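PDB 5DLK: TqaA from Penicillium aethiopicum, which probably closes a nonribosomal peptide into a ring through its terminal condensation-like domain, the part present here, which takes the peptide on a phosphopantetheine arm. Local coordinates for residues A[229-234]-A[357-362]. Sequence-based numbering, arbitrary orientation. Where two conformers were deposited one is given.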
ATOM      1  N   PHE A 229      -4.198 -21.691   7.957  1.00 18.69           N
ATOM      2  CA  PHE A 229      -5.016 -22.215   6.878  1.00 19.29           C
ATOM      3  C   PHE A 229      -6.208 -23.013   7.405  1.00 18.44           C
ATOM      4  O   PHE A 229      -7.245 -23.129   6.720  1.00 18.71           O
ATOM      5  CB  PHE A 229      -4.165 -23.028   5.914  1.00 19.59           C
ATOM      6  CG  PHE A 229      -3.155 -22.168   5.189  1.00 18.89           C
ATOM      7  CD1 PHE A 229      -3.597 -21.118   4.389  1.00 18.37           C
ATOM      8  CD2 PHE A 229      -1.796 -22.361   5.358  1.00 25.06           C
ATOM      9  CE1 PHE A 229      -2.685 -20.283   3.737  1.00 19.88           C
ATOM     10  CE2 PHE A 229      -0.880 -21.550   4.715  1.00 24.94           C
ATOM     11  CZ  PHE A 229      -1.318 -20.511   3.908  1.00 23.68           C
ATOM     12  N   GLN A 230      -6.087 -23.526   8.619  1.00 20.11           N
ATOM     13  CA  GLN A 230      -7.260 -24.116   9.266  1.00 17.99           C
ATOM     14  C   GLN A 230      -8.286 -23.027   9.536  1.00 20.57           C
ATOM     15  O   GLN A 230      -9.493 -23.225   9.321  1.00 19.16           O
ATOM     16  CB  GLN A 230      -6.872 -24.817  10.564  1.00 19.39           C
ATOM     17  CG  GLN A 230      -6.131 -26.132  10.303  1.00 23.22           C
ATOM     18  CD  GLN A 230      -5.519 -26.723  11.573  1.00 32.09           C
ATOM     19  OE1 GLN A 230      -5.616 -26.138  12.658  1.00 30.47           O
ATOM     20  NE2 GLN A 230      -4.889 -27.890  11.439  1.00 33.87           N
ATOM     21  N   PHE A 231      -7.801 -21.881  10.007  1.00 18.68           N
ATOM     22  CA  PHE A 231      -8.684 -20.744  10.257  1.00 18.62           C
ATOM     23  C   PHE A 231      -9.396 -20.314   8.984  1.00 17.29           C
ATOM     24  O   PHE A 231     -10.610 -20.150   8.988  1.00 16.28           O
ATOM     25  CB  PHE A 231      -7.936 -19.533  10.826  1.00 19.24           C
ATOM     26  CG  PHE A 231      -8.749 -18.262  10.755  1.00 16.45           C
ATOM     27  CD1 PHE A 231      -8.539 -17.351   9.709  1.00 16.73           C
ATOM     28  CD2 PHE A 231      -9.750 -18.006  11.687  1.00 16.63           C
ATOM     29  CE1 PHE A 231      -9.308 -16.192   9.606  1.00 18.43           C
ATOM     30  CE2 PHE A 231     -10.531 -16.838  11.603  1.00 18.75           C
ATOM     31  CZ  PHE A 231     -10.294 -15.927  10.549  1.00 14.58           C
ATOM     32  N   TRP A 232      -8.649 -20.097   7.902  1.00 16.04           N
ATOM     33  CA  TRP A 232      -9.301 -19.577   6.693  1.00 16.50           C
ATOM     34  C   TRP A 232     -10.304 -20.585   6.136  1.00 16.27           C
ATOM     35  O   TRP A 232     -11.338 -20.192   5.636  1.00 14.67           O
ATOM     36  CB  TRP A 232      -8.271 -19.184   5.634  1.00 16.12           C
ATOM     37  CG  TRP A 232      -7.593 -17.862   5.949  1.00 17.05           C
ATOM     38  CD1 TRP A 232      -6.292 -17.659   6.364  1.00 17.36           C
ATOM     39  CD2 TRP A 232      -8.206 -16.560   5.904  1.00 14.88           C
ATOM     40  NE1 TRP A 232      -6.062 -16.308   6.560  1.00 15.46           N
ATOM     41  CE2 TRP A 232      -7.218 -15.616   6.287  1.00 16.50           C
ATOM     42  CE3 TRP A 232      -9.485 -16.104   5.563  1.00 15.23           C
ATOM     43  CZ2 TRP A 232      -7.478 -14.249   6.352  1.00 15.99           C
ATOM     44  CZ3 TRP A 232      -9.742 -14.737   5.623  1.00 18.39           C
ATOM     45  CH2 TRP A 232      -8.740 -13.830   6.011  1.00 17.30           C
ATOM     46  N   ARG A 233     -10.000 -21.886   6.222  1.00 15.29           N
ATOM     47  CA  ARG A 233     -10.968 -22.890   5.780  1.00 15.47           C
ATOM     48  C   ARG A 233     -12.272 -22.790   6.568  1.00 16.39           C
ATOM     49  O   ARG A 233     -13.355 -22.874   5.998  1.00 17.98           O
ATOM     50  CB  ARG A 233     -10.386 -24.311   5.915  1.00 16.31           C
ATOM     51  CG  ARG A 233     -11.406 -25.400   5.621  1.00 22.66           C
ATOM     52  CD  ARG A 233     -10.735 -26.709   5.223  1.00 32.70           C
ATOM     53  NE  ARG A 233     -10.590 -26.765   3.769  1.00 38.48           N
ATOM     54  CZ  ARG A 233      -9.425 -26.815   3.146  1.00 33.76           C
ATOM     55  NH1 ARG A 233      -8.311 -26.830   3.862  1.00 47.77           N
ATOM     56  NH2 ARG A 233      -9.370 -26.848   1.816  1.00 31.73           N
ATOM     57  N   HIS A 234     -12.155 -22.596   7.873  1.00 14.86           N
ATOM     58  CA  HIS A 234     -13.328 -22.494   8.748  1.00 16.15           C
ATOM     59  C   HIS A 234     -14.103 -21.196   8.442  1.00 15.08           C
ATOM     60  O   HIS A 234     -15.325 -21.180   8.315  1.00 15.53           O
ATOM     61  CB  HIS A 234     -12.876 -22.526  10.203  1.00 16.65           C
ATOM     62  CG  HIS A 234     -13.994 -22.566  11.195  1.00 25.49           C
ATOM     63  ND1 HIS A 234     -14.695 -23.717  11.478  1.00 33.96           N
ATOM     64  CD2 HIS A 234     -14.510 -21.604  11.996  1.00 29.01           C
ATOM     65  CE1 HIS A 234     -15.606 -23.460  12.403  1.00 32.82           C
ATOM     66  NE2 HIS A 234     -15.518 -22.184  12.730  1.00 30.62           N
ATOM     67  N   TYR A 357     -13.448  -9.027  10.894  1.00 16.21           N
ATOM     68  CA  TYR A 357     -12.062  -8.577  10.714  1.00 16.33           C
ATOM     69  C   TYR A 357     -11.155  -9.056  11.861  1.00 16.35           C
ATOM     70  O   TYR A 357     -10.069  -9.576  11.617  1.00 17.21           O
ATOM     71  CB  TYR A 357     -12.034  -7.046  10.610  1.00 16.77           C
ATOM     72  CG  TYR A 357     -10.690  -6.418  10.893  1.00 19.31           C
ATOM     73  CD1 TYR A 357      -9.587  -6.686  10.082  1.00 23.76           C
ATOM     74  CD2 TYR A 357     -10.534  -5.526  11.944  1.00 23.88           C
ATOM     75  CE1 TYR A 357      -8.353  -6.090  10.322  1.00 24.52           C
ATOM     76  CE2 TYR A 357      -9.306  -4.937  12.197  1.00 25.54           C
ATOM     77  CZ  TYR A 357      -8.225  -5.224  11.391  1.00 28.75           C
ATOM     78  OH  TYR A 357      -7.007  -4.626  11.646  1.00 33.24           O
ATOM     79  N   THR A 358     -11.597  -8.878  13.104  1.00 15.98           N
ATOM     80  CA  THR A 358     -10.686  -9.120  14.232  1.00 20.28           C
ATOM     81  C   THR A 358     -10.396 -10.600  14.413  1.00 19.05           C
ATOM     82  O   THR A 358      -9.308 -10.960  14.899  1.00 18.06           O
ATOM     83  CB  THR A 358     -11.220  -8.513  15.554  1.00 19.22           C
ATOM     84  OG1 THR A 358     -12.462  -9.105  15.922  1.00 23.07           O
ATOM     85  CG2 THR A 358     -11.397  -7.002  15.415  1.00 23.05           C
ATOM     86  N   ARG A 359     -11.329 -11.456  13.993  1.00 16.39           N
ATOM     87  CA  ARG A 359     -11.089 -12.921  14.017  1.00 19.03           C
ATOM     88  C   ARG A 359      -9.824 -13.311  13.232  1.00 18.26           C
ATOM     89  O   ARG A 359      -9.144 -14.311  13.537  1.00 16.29           O
ATOM     90  CB  ARG A 359     -12.283 -13.671  13.413  1.00 17.79           C
ATOM     91  CG  ARG A 359     -13.521 -13.796  14.283  1.00 21.60           C
ATOM     92  CD  ARG A 359     -14.671 -14.425  13.473  1.00 21.79           C
ATOM     93  NE  ARG A 359     -14.361 -15.819  13.120  1.00 16.59           N
ATOM     94  CZ  ARG A 359     -14.973 -16.534  12.175  1.00 16.33           C
ATOM     95  NH1 ARG A 359     -15.955 -16.007  11.449  1.00 13.79           N
ATOM     96  NH2 ARG A 359     -14.594 -17.806  11.963  1.00 14.44           N
ATOM     97  N   ALA A 360      -9.527 -12.538  12.194  1.00 16.27           N
ATOM     98  CA  ALA A 360      -8.481 -12.927  11.260  1.00 16.47           C
ATOM     99  C   ALA A 360      -7.111 -12.292  11.548  1.00 18.89           C
ATOM    100  O   ALA A 360      -6.172 -12.518  10.802  1.00 18.24           O
ATOM    101  CB  ALA A 360      -8.911 -12.587   9.828  1.00 19.22           C
ATOM    102  N   LEU A 361      -7.006 -11.495  12.607  1.00 18.20           N
ATOM    103  CA  LEU A 361      -5.791 -10.710  12.839  1.00 18.78           C
ATOM    104  C   LEU A 361      -4.509 -11.537  12.850  1.00 19.77           C
ATOM    105  O   LEU A 361      -3.525 -11.148  12.222  1.00 20.76           O
ATOM    106  CB  LEU A 361      -5.901  -9.939  14.148  1.00 20.96           C
ATOM    107  CG  LEU A 361      -6.738  -8.668  14.051  1.00 26.40           C
ATOM    108  CD1 LEU A 361      -7.071  -8.149  15.446  1.00 28.44           C
ATOM    109  CD2 LEU A 361      -6.003  -7.615  13.214  1.00 24.21           C
ATOM    110  N   SER A 362      -4.521 -12.679  13.542  1.00 20.84           N
ATOM    111  CA  SER A 362      -3.313 -13.503  13.614  0.51 19.71           C
ATOM    112  C   SER A 362      -3.104 -14.339  12.347  1.00 23.29           C
ATOM    113  O   SER A 362      -2.104 -15.061  12.227  1.00 21.13           O
ATOM    114  CB  SER A 362      -3.343 -14.407  14.861  0.51 22.41           C
ATOM    115  OG  SER A 362      -4.423 -15.318  14.842  0.51 21.18           O
TER
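Arg-359 and Ala-360, in the type I turn from Thr-358 to Leu-361, receive the aromatic side chains that helix 227-235 sends across. The backbone bond of this turn, from Leu-361 N to Thr-358 O (3.3 Å), brings the pair to the corner. Arg-359 serves here mostly through its aliphatic root and its carbonyl: CB lies 4.0 Å from Phe-231 CE2, and that same CE2 comes within 3.5 Å of Arg-359 O. A bend at chi3 (66°) turns the guanidinium toward helix 227-235, where its NH2 meets His-234 CD2 edge to edge at 3.8 Å with the two planes 84° apart. A long, flexible chain suits this outer margin, and Gln-356 OE1 accepts a hydrogen bond from its NH1. A small residue suits the place of Ala-360, whose methyl lies against two rings: CB is 3.6 Å from Phe-231 CE1 and 4.0 Å from Trp-232 CH2. Phe-231 reaches it with CG anti to the backbone N (chi1 165°), and its CE1 also lies over the centre of the indole, while Trp-232 NE1 is hydrogen-bonded to His-363 O just beyond the turn. Replacing Phe-231 by an alanine would probably open a gap between Ala-360 and the indole face and deprive His-363 of its stacking partner. The contact is plain packing of helix 227-235 on the turn that follows Tyr-357, a residue of the phosphopantetheine-binding site, within a condensation-type domain of the CoA-dependent acyltransferase clan.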